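Local coordinates for protein beta-glucuronidase (uncultured Clostridium sp., PDB 6U7J) that hydrolyses beta-glucuronides as a gut microbial glycosyl hydrolase of family 2, and is thought thereby to reactivate estrogens from their glucuronide conjugates, at residues W28-F40 against D67-R81. Numbering follows the deposited sequence.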
# COMPACT_ATOMS: atom_id res chain seq x y z
N TRP B 28 30.20 -13.48 -11.89
CA TRP B 28 30.58 -14.71 -12.56
C TRP B 28 29.75 -14.89 -13.83
O TRP B 28 28.72 -14.23 -14.02
CB TRP B 28 30.36 -15.93 -11.66
CG TRP B 28 31.18 -16.01 -10.40
CD1 TRP B 28 31.48 -15.00 -9.54
CD2 TRP B 28 31.78 -17.20 -9.86
NE1 TRP B 28 32.23 -15.48 -8.49
CE2 TRP B 28 32.43 -16.83 -8.67
CE3 TRP B 28 31.82 -18.53 -10.28
CZ2 TRP B 28 33.12 -17.75 -7.88
CZ3 TRP B 28 32.51 -19.44 -9.50
CH2 TRP B 28 33.15 -19.04 -8.31
N LYS B 29 30.17 -15.83 -14.67
CA LYS B 29 29.35 -16.25 -15.80
C LYS B 29 28.47 -17.41 -15.36
O LYS B 29 28.82 -18.17 -14.46
CB LYS B 29 30.22 -16.66 -16.99
CG LYS B 29 31.09 -15.53 -17.53
CD LYS B 29 30.19 -14.36 -17.94
CE LYS B 29 30.98 -13.15 -18.43
NZ LYS B 29 30.09 -12.16 -19.13
N PHE B 30 27.32 -17.54 -16.02
CA PHE B 30 26.25 -18.39 -15.51
C PHE B 30 25.39 -18.90 -16.65
O PHE B 30 25.09 -18.16 -17.59
CB PHE B 30 25.42 -17.60 -14.50
CG PHE B 30 24.20 -18.31 -13.96
CD1 PHE B 30 23.03 -18.41 -14.71
CD2 PHE B 30 24.20 -18.79 -12.65
CE1 PHE B 30 21.91 -19.04 -14.19
CE2 PHE B 30 23.08 -19.40 -12.11
CZ PHE B 30 21.93 -19.52 -12.88
N LYS B 31 24.95 -20.14 -16.52
CA LYS B 31 24.04 -20.76 -17.46
C LYS B 31 23.29 -21.85 -16.73
O LYS B 31 23.86 -22.55 -15.88
CB LYS B 31 24.81 -21.36 -18.66
CG LYS B 31 23.92 -21.95 -19.73
CD LYS B 31 24.66 -22.07 -21.07
CE LYS B 31 25.71 -23.14 -21.03
NZ LYS B 31 26.27 -23.37 -22.40
N ARG B 32 22.01 -22.02 -17.05
CA ARG B 32 21.24 -23.11 -16.48
C ARG B 32 21.16 -24.28 -17.46
O ARG B 32 21.32 -24.11 -18.67
CB ARG B 32 19.84 -22.64 -16.10
CG ARG B 32 18.90 -22.50 -17.23
CD ARG B 32 17.46 -22.41 -16.72
NE ARG B 32 16.64 -21.70 -17.69
CZ ARG B 32 15.85 -22.28 -18.59
NH1 ARG B 32 15.76 -23.60 -18.62
NH2 ARG B 32 15.15 -21.54 -19.44
N ASP B 33 20.92 -25.47 -16.92
CA ASP B 33 20.57 -26.62 -17.75
C ASP B 33 19.24 -26.38 -18.47
O ASP B 33 18.28 -25.89 -17.87
CB ASP B 33 20.45 -27.88 -16.89
CG ASP B 33 21.79 -28.55 -16.61
OD1 ASP B 33 22.81 -28.17 -17.23
OD2 ASP B 33 21.81 -29.46 -15.75
N ASN B 34 19.18 -26.77 -19.75
CA ASN B 34 17.91 -26.77 -20.48
C ASN B 34 17.18 -28.10 -20.39
O ASN B 34 16.00 -28.17 -20.73
CB ASN B 34 18.12 -26.40 -21.96
CG ASN B 34 18.77 -25.03 -22.14
OD1 ASN B 34 19.90 -24.93 -22.61
ND2 ASN B 34 18.06 -23.98 -21.75
N TYR B 35 17.84 -29.17 -19.94
CA TYR B 35 17.14 -30.39 -19.56
C TYR B 35 17.92 -30.98 -18.40
O TYR B 35 19.04 -30.55 -18.10
CB TYR B 35 16.99 -31.37 -20.74
CG TYR B 35 18.31 -31.82 -21.34
CD1 TYR B 35 19.03 -32.87 -20.78
CD2 TYR B 35 18.83 -31.21 -22.47
CE1 TYR B 35 20.23 -33.29 -21.33
CE2 TYR B 35 20.04 -31.62 -23.03
CZ TYR B 35 20.72 -32.67 -22.45
OH TYR B 35 21.93 -33.08 -22.99
N TYR B 36 17.33 -31.97 -17.73
CA TYR B 36 17.93 -32.52 -16.52
C TYR B 36 19.35 -33.03 -16.80
O TYR B 36 19.55 -33.90 -17.66
CB TYR B 36 17.07 -33.63 -15.96
CG TYR B 36 17.56 -34.14 -14.63
CD1 TYR B 36 17.85 -33.26 -13.59
CD2 TYR B 36 17.75 -35.50 -14.40
CE1 TYR B 36 18.31 -33.72 -12.36
CE2 TYR B 36 18.21 -35.98 -13.17
CZ TYR B 36 18.50 -35.08 -12.16
OH TYR B 36 18.96 -35.54 -10.93
N LYS B 37 20.32 -32.45 -16.09
CA LYS B 37 21.73 -32.84 -16.11
C LYS B 37 22.42 -32.58 -17.46
O LYS B 37 23.46 -33.19 -17.75
CB LYS B 37 21.91 -34.30 -15.69
CG LYS B 37 21.67 -34.53 -14.19
CD LYS B 37 22.13 -35.91 -13.72
CE LYS B 37 21.42 -37.01 -14.50
NZ LYS B 37 22.10 -38.35 -14.40
N GLN B 38 21.90 -31.66 -18.28
CA GLN B 38 22.50 -31.37 -19.58
C GLN B 38 23.98 -31.05 -19.46
O GLN B 38 24.80 -31.56 -20.23
CB GLN B 38 21.78 -30.21 -20.26
CG GLN B 38 22.47 -29.76 -21.54
CD GLN B 38 21.71 -28.66 -22.25
OE1 GLN B 38 20.96 -27.91 -21.63
NE2 GLN B 38 21.90 -28.56 -23.56
N GLY B 39 24.35 -30.20 -18.49
CA GLY B 39 25.75 -29.83 -18.33
C GLY B 39 26.67 -31.02 -18.10
O GLY B 39 27.78 -31.07 -18.64
N PHE B 40 26.24 -31.97 -17.28
CA PHE B 40 27.05 -33.16 -17.04
C PHE B 40 27.10 -34.03 -18.29
O PHE B 40 28.16 -34.56 -18.65
CB PHE B 40 26.50 -33.97 -15.86
CG PHE B 40 26.51 -33.24 -14.55
CD1 PHE B 40 27.66 -32.65 -14.07
CD2 PHE B 40 25.34 -33.14 -13.80
CE1 PHE B 40 27.65 -31.97 -12.86
CE2 PHE B 40 25.33 -32.47 -12.59
CZ PHE B 40 26.48 -31.88 -12.11
N ASP B 67 13.25 -13.53 -15.77
CA ASP B 67 12.86 -14.76 -16.44
C ASP B 67 12.22 -15.73 -15.45
O ASP B 67 12.87 -16.18 -14.50
CB ASP B 67 14.09 -15.39 -17.07
CG ASP B 67 13.78 -16.69 -17.71
OD1 ASP B 67 12.69 -16.80 -18.33
OD2 ASP B 67 14.60 -17.61 -17.59
N GLN B 68 10.95 -16.07 -15.68
CA GLN B 68 10.27 -17.00 -14.78
C GLN B 68 10.91 -18.40 -14.80
O GLN B 68 10.97 -19.08 -13.77
CB GLN B 68 8.79 -17.06 -15.15
CG GLN B 68 8.00 -18.16 -14.47
CD GLN B 68 7.95 -19.43 -15.31
OE1 GLN B 68 7.87 -19.37 -16.54
NE2 GLN B 68 8.02 -20.59 -14.64
N GLU B 69 11.40 -18.84 -15.96
CA GLU B 69 11.96 -20.19 -16.05
C GLU B 69 13.21 -20.33 -15.19
O GLU B 69 13.44 -21.40 -14.61
CB GLU B 69 12.28 -20.54 -17.50
CG GLU B 69 11.04 -20.92 -18.28
CD GLU B 69 11.13 -20.49 -19.72
OE1 GLU B 69 10.60 -19.40 -20.05
OE2 GLU B 69 11.73 -21.25 -20.52
N LEU B 70 14.02 -19.29 -15.08
CA LEU B 70 15.17 -19.36 -14.19
C LEU B 70 14.73 -19.29 -12.72
O LEU B 70 15.22 -20.05 -11.88
CB LEU B 70 16.18 -18.27 -14.53
CG LEU B 70 17.45 -18.31 -13.68
CD1 LEU B 70 18.14 -19.66 -13.81
CD2 LEU B 70 18.40 -17.18 -14.03
N ARG B 71 13.77 -18.41 -12.40
CA ARG B 71 13.27 -18.34 -11.02
C ARG B 71 12.76 -19.70 -10.54
O ARG B 71 13.07 -20.12 -9.42
CB ARG B 71 12.16 -17.28 -10.91
CG ARG B 71 11.63 -17.06 -9.47
CD ARG B 71 10.24 -16.33 -9.47
NE ARG B 71 9.18 -17.16 -10.04
CZ ARG B 71 8.03 -16.72 -10.57
NH1 ARG B 71 7.74 -15.42 -10.61
NH2 ARG B 71 7.16 -17.60 -11.07
N ASP B 72 12.03 -20.42 -11.39
CA ASP B 72 11.38 -21.67 -11.02
C ASP B 72 12.20 -22.91 -11.43
O ASP B 72 11.65 -24.02 -11.42
CB ASP B 72 10.00 -21.75 -11.67
CG ASP B 72 9.08 -20.61 -11.23
OD1 ASP B 72 9.33 -19.96 -10.19
OD2 ASP B 72 8.08 -20.37 -11.95
N HIS B 73 13.47 -22.75 -11.77
CA HIS B 73 14.29 -23.84 -12.29
C HIS B 73 14.40 -25.01 -11.31
O HIS B 73 14.61 -24.83 -10.11
CB HIS B 73 15.68 -23.29 -12.63
CG HIS B 73 16.65 -24.32 -13.14
ND1 HIS B 73 16.56 -24.88 -14.39
CD2 HIS B 73 17.75 -24.87 -12.56
CE1 HIS B 73 17.56 -25.73 -14.57
NE2 HIS B 73 18.29 -25.74 -13.47
N VAL B 74 14.22 -26.23 -11.83
CA VAL B 74 14.46 -27.45 -11.07
C VAL B 74 15.66 -28.16 -11.68
O VAL B 74 15.65 -28.50 -12.87
CB VAL B 74 13.22 -28.36 -11.05
CG1 VAL B 74 13.58 -29.72 -10.45
CG2 VAL B 74 12.09 -27.69 -10.25
N GLY B 75 16.69 -28.39 -10.87
CA GLY B 75 17.88 -29.08 -11.36
C GLY B 75 19.19 -28.35 -11.13
O GLY B 75 19.43 -27.81 -10.03
N TRP B 76 20.04 -28.29 -12.16
CA TRP B 76 21.41 -27.81 -12.03
C TRP B 76 21.63 -26.55 -12.85
O TRP B 76 21.05 -26.37 -13.92
CB TRP B 76 22.42 -28.88 -12.49
CG TRP B 76 22.44 -30.07 -11.58
CD1 TRP B 76 21.60 -31.15 -11.61
CD2 TRP B 76 23.34 -30.29 -10.48
NE1 TRP B 76 21.93 -32.03 -10.59
CE2 TRP B 76 22.99 -31.52 -9.89
CE3 TRP B 76 24.40 -29.56 -9.95
CZ2 TRP B 76 23.68 -32.05 -8.80
CZ3 TRP B 76 25.08 -30.08 -8.85
CH2 TRP B 76 24.71 -31.32 -8.29
N VAL B 77 22.51 -25.69 -12.34
CA VAL B 77 23.01 -24.54 -13.06
C VAL B 77 24.53 -24.54 -12.98
O VAL B 77 25.13 -25.28 -12.19
CB VAL B 77 22.44 -23.21 -12.52
CG1 VAL B 77 20.91 -23.24 -12.57
CG2 VAL B 77 22.92 -22.95 -11.08
N TRP B 78 25.15 -23.68 -13.78
CA TRP B 78 26.59 -23.68 -13.98
C TRP B 78 27.13 -22.27 -13.80
O TRP B 78 26.68 -21.33 -14.48
CB TRP B 78 26.94 -24.22 -15.38
CG TRP B 78 26.59 -25.65 -15.47
CD1 TRP B 78 25.36 -26.19 -15.74
CD2 TRP B 78 27.47 -26.75 -15.23
NE1 TRP B 78 25.42 -27.56 -15.70
CE2 TRP B 78 26.71 -27.94 -15.38
CE3 TRP B 78 28.82 -26.86 -14.89
CZ2 TRP B 78 27.26 -29.21 -15.23
CZ3 TRP B 78 29.37 -28.12 -14.74
CH2 TRP B 78 28.60 -29.28 -14.92
N TYR B 79 28.07 -22.11 -12.88
CA TYR B 79 28.80 -20.87 -12.67
C TYR B 79 30.24 -21.05 -13.14
O TYR B 79 30.81 -22.15 -13.04
CB TYR B 79 28.86 -20.50 -11.20
CG TYR B 79 27.59 -20.00 -10.53
CD1 TYR B 79 27.47 -18.67 -10.16
CD2 TYR B 79 26.55 -20.87 -10.22
CE1 TYR B 79 26.34 -18.20 -9.52
CE2 TYR B 79 25.40 -20.40 -9.56
CZ TYR B 79 25.31 -19.06 -9.22
OH TYR B 79 24.20 -18.57 -8.57
N GLU B 80 30.85 -19.96 -13.59
CA GLU B 80 32.26 -20.03 -13.96
C GLU B 80 32.92 -18.67 -13.78
O GLU B 80 32.30 -17.64 -14.05
CB GLU B 80 32.41 -20.47 -15.42
CG GLU B 80 33.83 -20.59 -15.88
CD GLU B 80 33.92 -21.37 -17.17
OE1 GLU B 80 34.07 -22.61 -17.09
OE2 GLU B 80 33.79 -20.75 -18.25
N ARG B 81 34.17 -18.69 -13.32
CA ARG B 81 35.00 -17.50 -13.36
C ARG B 81 36.46 -17.92 -13.42
O ARG B 81 36.81 -19.09 -13.30
CB ARG B 81 34.73 -16.58 -12.16
CG ARG B 81 35.26 -17.09 -10.83
CD ARG B 81 35.38 -15.97 -9.82
NE ARG B 81 36.59 -15.18 -10.05
CZ ARG B 81 36.82 -13.99 -9.52
NH1 ARG B 81 35.93 -13.40 -8.72
NH2 ARG B 81 37.95 -13.37 -9.80
O HOH W 1 24.15 -30.37 -15.58
O HOH W 2 19.60 -30.01 -14.39
O HOH W 3 20.77 -34.58 -9.63
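Trp76 O is gripped by two donors: Asp33 N, 3.1 Å away and nearly straight at 165°, and His73 NE2, which sits above the carbonyl plane at 2.9 Å. Asp33 follows strand 28-32, and its carboxylate reaches the start of helix 38-41 and the Trp78 indole. Its OD1 takes a bond from Gly39 N and a weak one from Trp78 NE1, while OD2 accepts from two waters, one taking the N-H of Trp76 and Lys37, the other that of Phe40 and Trp78 NE1. A buried acid is thus satisfied by backbone, indole and water together. Phe40 divides the two indoles: its edge points into the Trp76 face, Phe40 CE2 lying 3.6 Å from Trp76 CD2, and its own face receives the Trp78 edge. Four backbone bonds join Lys29 to Glu80 and Lys31 to Trp78. On the other side of the sheet Phe30 presents its edge to the Tyr79 face in a T-shaped pair, and Leu70 CD1 touches that edge too. Arg32 salt-bridges Glu69 of helix 68-71. Arg81's chi1 of 72° brings CG over the Trp28 six-membered ring face, a CH-pi contact. Strands 20-32 and 76-85 pair antiparallel within the sugar-binding domain's beta-sheet, flanked by strands 53-57 and 135-144.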